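Local coordinates for choline kinase (Streptococcus pneumoniae, PDB 4R78), which probably phosphorylates choline, as a choline kinase with a protein kinase-like fold, and is seen here with AMP bound, at residues L86-L92 with T135-K141. Numbering follows the deposited sequence.
Sequences LLKDLGL and TIHTSAK
The ammonium NZ of K141 is gripped by two acceptors from 86-92: it donates to L86 O at 2.8 Å and meets D89 OD1 at 2.9 Å in a hydrogen-bonded salt bridge. One charged group thus bridges a main-chain carbonyl and a carboxylate three residues apart, holding 86-92 at two points. NZ lies near the carbonyl axis, with a C=O...NZ angle of 159°, but somewhat off the carbonyl plane; D89 OD1 is met on its syn side, likewise out of plane (22°). K141 runs extended from CB to CE and then bends at its last torsion (chi4 -70°), which swings NZ across to L86 O. A positive charge here would be expected to polarise that carbonyl and to favour the ionised form of D89.

The aliphatic part of the lysine is used as well. L86 runs alongside it in the opposite direction, CD1 lying 4.0 Å from K141 CG, while CD2 of L90 comes to 3.7 Å from K141 CE. Farther along the interface, CD1 of I136 packs against L87 CD2 at 3.5 Å and also touches L90 CD1; the I136 and L90 side chains cross nearly at right angles. The methyl CG2 of T135 sits by the branches of L90 and L92. S139 shapes the turn leading to K141: its OG accepts from K141 N in an ST turn and is also hydrogen-bonded to S192.

The contact ties the C-terminal end of helix 77-87, placed like the C helix of kinase-like folds, to that of helix 126-137, consistent with a junction between N- and C-terminal lobes, the L92 side chain about 13 Å from AMP. W215 touches both L87 and I136, and L92 is hydrogen-bonded through its backbone to L212 at the end of strand 210-212.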
loop_
_atom_site.group_PDB
_atom_site.type_symbol
_atom_site.label_atom_id
_atom_site.label_comp_id
_atom_site.label_asym_id
_atom_site.label_seq_id
_atom_site.Cartn_x
_atom_site.Cartn_y
_atom_site.Cartn_z
ATOM N N LEU A 86 -0.442 15.214 8.131
ATOM C CA LEU A 86 0.420 15.962 7.221
ATOM C C LEU A 86 -0.131 15.976 5.793
ATOM O O LEU A 86 -0.105 17.012 5.125
ATOM C CB LEU A 86 1.846 15.400 7.242
ATOM C CG LEU A 86 2.854 15.947 6.221
ATOM C CD1 LEU A 86 2.989 17.469 6.306
ATOM C CD2 LEU A 86 4.205 15.289 6.392
ATOM N N LEU A 87 -0.637 14.834 5.334
ATOM C CA LEU A 87 -1.085 14.696 3.947
ATOM C C LEU A 87 -2.511 15.179 3.703
ATOM O O LEU A 87 -2.939 15.290 2.549
ATOM C CB LEU A 87 -0.943 13.248 3.480
ATOM C CG LEU A 87 0.482 12.732 3.283
ATOM C CD1 LEU A 87 0.472 11.224 3.170
ATOM C CD2 LEU A 87 1.133 13.371 2.065
ATOM N N LYS A 88 -3.236 15.475 4.783
ATOM C CA LYS A 88 -4.666 15.785 4.695
ATOM C C LYS A 88 -5.001 16.872 3.672
ATOM O O LYS A 88 -5.945 16.716 2.897
ATOM C CB LYS A 88 -5.251 16.146 6.066
ATOM C CG LYS A 88 -6.775 16.257 6.045
ATOM C CD LYS A 88 -7.340 16.768 7.358
ATOM C CE LYS A 88 -8.847 16.954 7.263
ATOM N NZ LYS A 88 -9.228 17.952 6.227
ATOM N N ASP A 89 -4.228 17.958 3.658
ATOM C CA ASP A 89 -4.562 19.094 2.789
ATOM C C ASP A 89 -4.320 18.872 1.292
ATOM O O ASP A 89 -4.646 19.735 0.477
ATOM C CB ASP A 89 -3.953 20.418 3.292
ATOM C CG ASP A 89 -2.433 20.426 3.283
ATOM O OD1 ASP A 89 -1.817 19.583 2.603
ATOM O OD2 ASP A 89 -1.856 21.305 3.957
ATOM N N LEU A 90 -3.759 17.718 0.932
ATOM C CA LEU A 90 -3.655 17.324 -0.478
ATOM C C LEU A 90 -5.018 16.939 -1.052
ATOM O O LEU A 90 -5.217 16.964 -2.268
ATOM C CB LEU A 90 -2.674 16.163 -0.665
ATOM C CG LEU A 90 -1.188 16.367 -0.372
ATOM C CD1 LEU A 90 -0.405 15.132 -0.794
ATOM C CD2 LEU A 90 -0.632 17.610 -1.061
ATOM N N GLY A 91 -5.944 16.570 -0.174
ATOM C CA GLY A 91 -7.297 16.191 -0.576
ATOM C C GLY A 91 -7.389 14.870 -1.323
ATOM O O GLY A 91 -8.363 14.620 -2.033
ATOM N N LEU A 92 -6.382 14.017 -1.155
ATOM C CA LEU A 92 -6.331 12.746 -1.870
ATOM C C LEU A 92 -7.039 11.618 -1.128
ATOM O O LEU A 92 -7.783 10.849 -1.721
ATOM C CB LEU A 92 -4.882 12.355 -2.176
ATOM C CG LEU A 92 -4.099 13.266 -3.128
ATOM C CD1 LEU A 92 -2.660 12.794 -3.254
ATOM C CD2 LEU A 92 -4.770 13.344 -4.498
ATOM N N THR A 135 0.881 15.154 -7.658
ATOM C CA THR A 135 0.520 15.882 -6.443
ATOM C C THR A 135 1.286 15.356 -5.230
ATOM O O THR A 135 1.844 16.137 -4.451
ATOM C CB THR A 135 -1.003 15.840 -6.187
ATOM O OG1 THR A 135 -1.679 16.604 -7.197
ATOM C CG2 THR A 135 -1.346 16.412 -4.820
ATOM N N ILE A 136 1.320 14.037 -5.069
ATOM C CA ILE A 136 2.024 13.476 -3.920
ATOM C C ILE A 136 3.538 13.641 -4.050
ATOM O O ILE A 136 4.193 14.073 -3.108
ATOM C CB ILE A 136 1.600 12.013 -3.569
ATOM C CG1 ILE A 136 2.413 11.468 -2.386
ATOM C CG2 ILE A 136 1.723 11.090 -4.757
ATOM C CD1 ILE A 136 2.223 12.228 -1.080
ATOM N N HIS A 137 4.084 13.346 -5.226
ATOM C CA HIS A 137 5.536 13.379 -5.386
ATOM C C HIS A 137 6.153 14.773 -5.361
ATOM O O HIS A 137 7.333 14.911 -5.039
ATOM C CB HIS A 137 5.980 12.597 -6.624
ATOM C CG HIS A 137 5.609 11.149 -6.570
ATOM N ND1 HIS A 137 5.474 10.371 -7.698
ATOM C CD2 HIS A 137 5.313 10.345 -5.520
ATOM C CE1 HIS A 137 5.131 9.144 -7.346
ATOM N NE2 HIS A 137 5.028 9.103 -6.029
ATOM N N THR A 138 5.352 15.792 -5.670
ATOM C CA THR A 138 5.817 17.182 -5.640
ATOM C C THR A 138 5.263 17.962 -4.441
ATOM O O THR A 138 5.334 19.193 -4.411
ATOM C CB THR A 138 5.435 17.939 -6.931
ATOM O OG1 THR A 138 4.010 18.068 -7.006
ATOM C CG2 THR A 138 5.959 17.218 -8.175
ATOM N N SER A 139 4.714 17.249 -3.460
ATOM C CA SER A 139 4.059 17.889 -2.311
ATOM C C SER A 139 5.018 18.682 -1.426
ATOM O O SER A 139 4.579 19.555 -0.671
ATOM C CB SER A 139 3.344 16.842 -1.456
ATOM O OG SER A 139 4.279 16.084 -0.702
ATOM N N ALA A 140 6.311 18.371 -1.534
ATOM C CA ALA A 140 7.372 18.905 -0.667
ATOM C C ALA A 140 7.194 18.526 0.806
ATOM O O ALA A 140 7.908 19.033 1.675
ATOM C CB ALA A 140 7.515 20.429 -0.830
ATOM N N LYS A 141 6.253 17.621 1.080
ATOM C CA LYS A 141 5.984 17.197 2.449
ATOM C C LYS A 141 7.031 16.203 2.917
ATOM O O LYS A 141 7.447 15.319 2.158
ATOM C CB LYS A 141 4.574 16.608 2.571
ATOM C CG LYS A 141 3.481 17.635 2.324
ATOM C CD LYS A 141 2.094 17.026 2.331
ATOM C CE LYS A 141 1.029 18.118 2.222
ATOM N NZ LYS A 141 0.899 18.973 3.443
#